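Local coordinates for fiber protein (Duck adenovirus 1, PDB 6ITX) that forms the C-terminal head of a trimeric avian adenovirus fiber and probably serves attachment of the virion to a host-cell receptor, at residues M99-L103 with F104-Y108; C166-S169 with A170-T174. One frame throughout, in Å; residues are numbered along the deposited sequence.

Overall arrangement
Both contacts are local turns of the beta-rich fiber head, and their centres lie about 19 Å apart. Contact 1 closes the turn that follows strand 95-100, at the surface of the trimer; contact 2 folds the loop after strand 160-165 and is partly buried. They meet where the end of strand 95-100 packs on the second loop: Met-99 CE lies 3.3 Å from Pro-167 CB, packing between the end of that strand and the turn at Cys-166 to Ser-169. The bound glutamine takes no part in contact 2: the side chain of Phe-168 lies about 13 Å from it; Gly-133, Val-299, Gly-300 and Ala-301 line the glutamine pocket.

Contact 1. Residues M99-L103 with F104-Y108; sequences MGNNL and FDSGY
Asn-101, the first residue beyond strand 95-100, reaches across the turn to Asp-105 with its amide and to Phe-104 with its backbone carbonyl. Its CG stands opposite the backbone N (chi1 168°), which directs the amide toward Asp-105. Asn-101 ND2 donates to Asp-105 OD1 at 2.8 Å in a nearly straight bond. The carboxylate oxygen lies close to the amide plane and is approached almost end-on along its C-O bond, while the two flat groups are turned 45° from each other. Ser-106 CB lies beside the same amide. At the other branch, Asn-101 OD1 accepts from Leu-103 N at 2.9 Å, with the donor well above the amide plane; this closes an Asx turn. One asparagine side chain therefore binds both a backbone N-H and a carboxylate. The Asx turn is built into a type I beta turn from Asn-101 to Phe-104, whose closing bond runs from Phe-104 N to Asn-101 O at 3.3 Å. Here too the donor sits above the carbonyl plane. Strand 95-100 leaves its sheet through this turn on the way to strand 110-114, and the Asn-101 backbone is also bonded to Gly-124 of strand 118-131. Asn-102 brings its peptide carbon over one face of the Phe-104 ring, the same face that Asn-101 O approaches near the rim, 3.7 Å from Phe-104 CD1. Beyond the turn the ring also packs on Ala-123, Gln-140 and Lys-142. Leu-103 runs past the Asp-105 carboxylate, its CB 3.7 Å from Asp-105 CG and its CD1 3.8 Å from Asp-105 OD2. Asn-102 and Leu-103 additionally pack on Ile-201 of a second subunit, so the turn takes part in contacts between subunits.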
# COMPACT_ATOMS: atom_id res chain seq x y z
N MET A 99 -15.29 -10.74 -7.86
CA MET A 99 -16.70 -10.41 -7.78
C MET A 99 -17.01 -9.25 -8.71
O MET A 99 -16.17 -8.38 -8.95
CB MET A 99 -17.12 -10.07 -6.36
CG MET A 99 -16.24 -10.75 -5.33
SD MET A 99 -16.61 -10.17 -3.69
CE MET A 99 -15.50 -11.21 -2.79
N GLY A 100 -18.23 -9.24 -9.24
CA GLY A 100 -18.60 -8.22 -10.18
C GLY A 100 -18.12 -8.55 -11.57
O GLY A 100 -17.73 -9.68 -11.88
N ASN A 101 -18.12 -7.53 -12.43
CA ASN A 101 -17.97 -7.69 -13.87
C ASN A 101 -16.90 -6.72 -14.34
O ASN A 101 -17.14 -5.51 -14.40
CB ASN A 101 -19.29 -7.43 -14.58
CG ASN A 101 -19.15 -7.30 -16.07
OD1 ASN A 101 -18.22 -7.83 -16.68
ND2 ASN A 101 -20.09 -6.61 -16.68
N ASN A 102 -15.72 -7.25 -14.71
CA ASN A 102 -14.65 -6.35 -15.12
C ASN A 102 -14.93 -5.65 -16.45
O ASN A 102 -14.15 -4.78 -16.83
CB ASN A 102 -13.32 -7.09 -15.22
CG ASN A 102 -13.31 -8.17 -16.29
OD1 ASN A 102 -14.31 -8.39 -16.97
ND2 ASN A 102 -12.18 -8.86 -16.43
N LEU A 103 -16.00 -5.99 -17.16
CA LEU A 103 -16.22 -5.31 -18.42
C LEU A 103 -17.11 -4.09 -18.32
O LEU A 103 -17.21 -3.34 -19.30
CB LEU A 103 -16.81 -6.27 -19.45
CG LEU A 103 -15.76 -7.17 -20.09
CD1 LEU A 103 -16.46 -8.06 -21.09
CD2 LEU A 103 -14.62 -6.35 -20.72
N PHE A 104 -17.74 -3.85 -17.16
CA PHE A 104 -18.63 -2.71 -16.95
C PHE A 104 -19.59 -2.52 -18.12
O PHE A 104 -19.84 -1.40 -18.58
CB PHE A 104 -17.84 -1.42 -16.67
CG PHE A 104 -16.80 -1.57 -15.59
CD1 PHE A 104 -17.18 -1.79 -14.27
CD2 PHE A 104 -15.44 -1.50 -15.89
CE1 PHE A 104 -16.22 -1.93 -13.27
CE2 PHE A 104 -14.49 -1.64 -14.91
CZ PHE A 104 -14.88 -1.86 -13.59
N ASP A 105 -20.11 -3.64 -18.63
CA ASP A 105 -21.10 -3.64 -19.70
C ASP A 105 -22.43 -4.22 -19.24
O ASP A 105 -23.28 -4.53 -20.08
CB ASP A 105 -20.58 -4.42 -20.90
CG ASP A 105 -20.35 -5.90 -20.58
OD1 ASP A 105 -20.58 -6.32 -19.42
OD2 ASP A 105 -19.94 -6.66 -21.50
N SER A 106 -22.62 -4.38 -17.93
CA SER A 106 -23.76 -5.08 -17.34
C SER A 106 -24.59 -4.16 -16.45
O SER A 106 -25.32 -4.65 -15.57
CB SER A 106 -23.24 -6.29 -16.57
OG SER A 106 -24.03 -6.60 -15.43
N GLY A 107 -24.52 -2.85 -16.65
CA GLY A 107 -25.34 -1.93 -15.88
C GLY A 107 -24.74 -1.61 -14.53
O GLY A 107 -23.62 -1.99 -14.20
N TYR A 108 -25.53 -0.89 -13.73
CA TYR A 108 -25.12 -0.41 -12.41
C TYR A 108 -26.11 -0.98 -11.40
O TYR A 108 -27.13 -0.36 -11.06
CB TYR A 108 -25.07 1.15 -12.39
CG TYR A 108 -24.17 1.71 -13.48
CD1 TYR A 108 -24.66 1.92 -14.76
CD2 TYR A 108 -22.83 1.98 -13.24
CE1 TYR A 108 -23.85 2.41 -15.77
CE2 TYR A 108 -22.00 2.48 -14.25
CZ TYR A 108 -22.53 2.68 -15.51
OH TYR A 108 -21.74 3.16 -16.54

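Contact 2. Residues C166-S169 with A170-T174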
# COMPACT_ATOMS: atom_id res chain seq x y z
N CYS A 166 -18.89 -9.03 0.40
CA CYS A 166 -19.28 -10.25 1.11
C CYS A 166 -18.84 -11.45 0.29
O CYS A 166 -19.65 -12.07 -0.41
CB CYS A 166 -20.78 -10.29 1.37
SG CYS A 166 -21.20 -11.56 2.57
N PRO A 167 -17.56 -11.82 0.36
CA PRO A 167 -17.10 -13.00 -0.39
C PRO A 167 -17.79 -14.29 0.02
O PRO A 167 -17.74 -15.27 -0.73
CB PRO A 167 -15.59 -13.05 -0.09
CG PRO A 167 -15.38 -12.17 1.09
CD PRO A 167 -16.48 -11.16 1.12
N PHE A 168 -18.43 -14.32 1.19
CA PHE A 168 -19.17 -15.49 1.67
C PHE A 168 -20.68 -15.27 1.59
O PHE A 168 -21.45 -15.83 2.38
CB PHE A 168 -18.76 -15.82 3.11
CG PHE A 168 -18.91 -14.67 4.05
CD1 PHE A 168 -20.12 -14.46 4.72
CD2 PHE A 168 -17.87 -13.77 4.26
CE1 PHE A 168 -20.28 -13.39 5.58
CE2 PHE A 168 -18.02 -12.70 5.13
CZ PHE A 168 -19.22 -12.52 5.78
N SER A 169 -21.12 -14.44 0.63
CA SER A 169 -22.54 -14.16 0.47
C SER A 169 -23.37 -15.40 0.13
O SER A 169 -24.60 -15.35 0.24
CB SER A 169 -22.76 -13.11 -0.61
OG SER A 169 -22.37 -13.59 -1.89
N ALA A 170 -22.74 -16.50 -0.31
CA ALA A 170 -23.54 -17.68 -0.65
C ALA A 170 -24.05 -18.37 0.61
O ALA A 170 -25.21 -18.80 0.66
CB ALA A 170 -22.72 -18.65 -1.51
N ARG A 171 -23.21 -18.44 1.65
CA ARG A 171 -23.61 -18.96 2.95
C ARG A 171 -24.33 -17.91 3.79
O ARG A 171 -25.12 -18.26 4.67
CB ARG A 171 -22.36 -19.45 3.70
CG ARG A 171 -22.56 -19.78 5.17
CD ARG A 171 -21.56 -20.83 5.64
NE ARG A 171 -20.55 -21.12 4.61
CZ ARG A 171 -20.47 -22.26 3.92
NH1 ARG A 171 -19.52 -22.42 3.00
NH2 ARG A 171 -21.32 -23.24 4.17
N ASP A 172 -24.11 -16.63 3.53
CA ASP A 172 -24.62 -15.55 4.37
C ASP A 172 -25.23 -14.43 3.53
O ASP A 172 -24.80 -13.27 3.59
CB ASP A 172 -23.51 -15.01 5.28
CG ASP A 172 -24.06 -14.31 6.48
OD1 ASP A 172 -25.31 -14.21 6.57
OD2 ASP A 172 -23.26 -13.85 7.33
N PRO A 173 -26.27 -14.74 2.75
CA PRO A 173 -26.84 -13.75 1.83
C PRO A 173 -27.21 -12.42 2.47
O PRO A 173 -27.18 -11.40 1.77
CB PRO A 173 -28.09 -14.45 1.28
CG PRO A 173 -27.89 -15.89 1.55
CD PRO A 173 -27.04 -16.00 2.76
N THR A 174 -27.60 -12.39 3.74
CA THR A 174 -28.10 -11.12 4.27
C THR A 174 -26.98 -10.12 4.54
O THR A 174 -27.27 -8.95 4.78
CB THR A 174 -28.92 -11.32 5.55
OG1 THR A 174 -28.11 -11.94 6.56
CG2 THR A 174 -30.15 -12.16 5.26
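Phe-168 and Asp-172 extend side by side in the same direction, the carboxylate plane inclined 31° to the ring. The aspartate comes to the ring at its edge through its methylene: Asp-172 CB lies in the ring plane, 3.5 Å from Phe-168 CD1. Asp-172 OD2 is 3.5 Å from Phe-168 CE1. A quite different approach is made by Cys-166, whose SG rests 3.6 Å above one face of the Phe-168 ring, displaced toward the rim. The chi1 of Phe-168, 56°, sets CG between the backbone N and the carbonyl carbon, while in Asp-172 CG is opposite the backbone N (chi1 -159°); these torsions bring the two side chains alongside each other. Their backbones are drawn together as well. Phe-168 O accepts two hydrogen bonds, from Asp-172 N at 3.0 Å and from Arg-171 N at 3.2 Å, so the chain bends back round one carbonyl, though both bonds are weak. This bend follows directly on a type I beta turn from Cys-166 to Ser-169, closed by Ser-169 N on Cys-166 O. Pro-173 has no N-H to offer Ser-169 O, but its CA makes a C-H...O contact with that oxygen at 3.2 Å, and its ring atoms CG and CD lie close to the same atom. Asp-172 OD1 accepts from the backbone of Ala-257, and OD2 has a weak bond to Thr-258, tying the bend to the loop between strands 241-253 and 262-271. Phe-168 packs on Leu-260 of that loop. Pro-167, in the preceding turn, packs on Ile-97 of strand 95-100, and the chain then continues, through the short 3-10 segment beginning at Pro-173, toward strand 184-187.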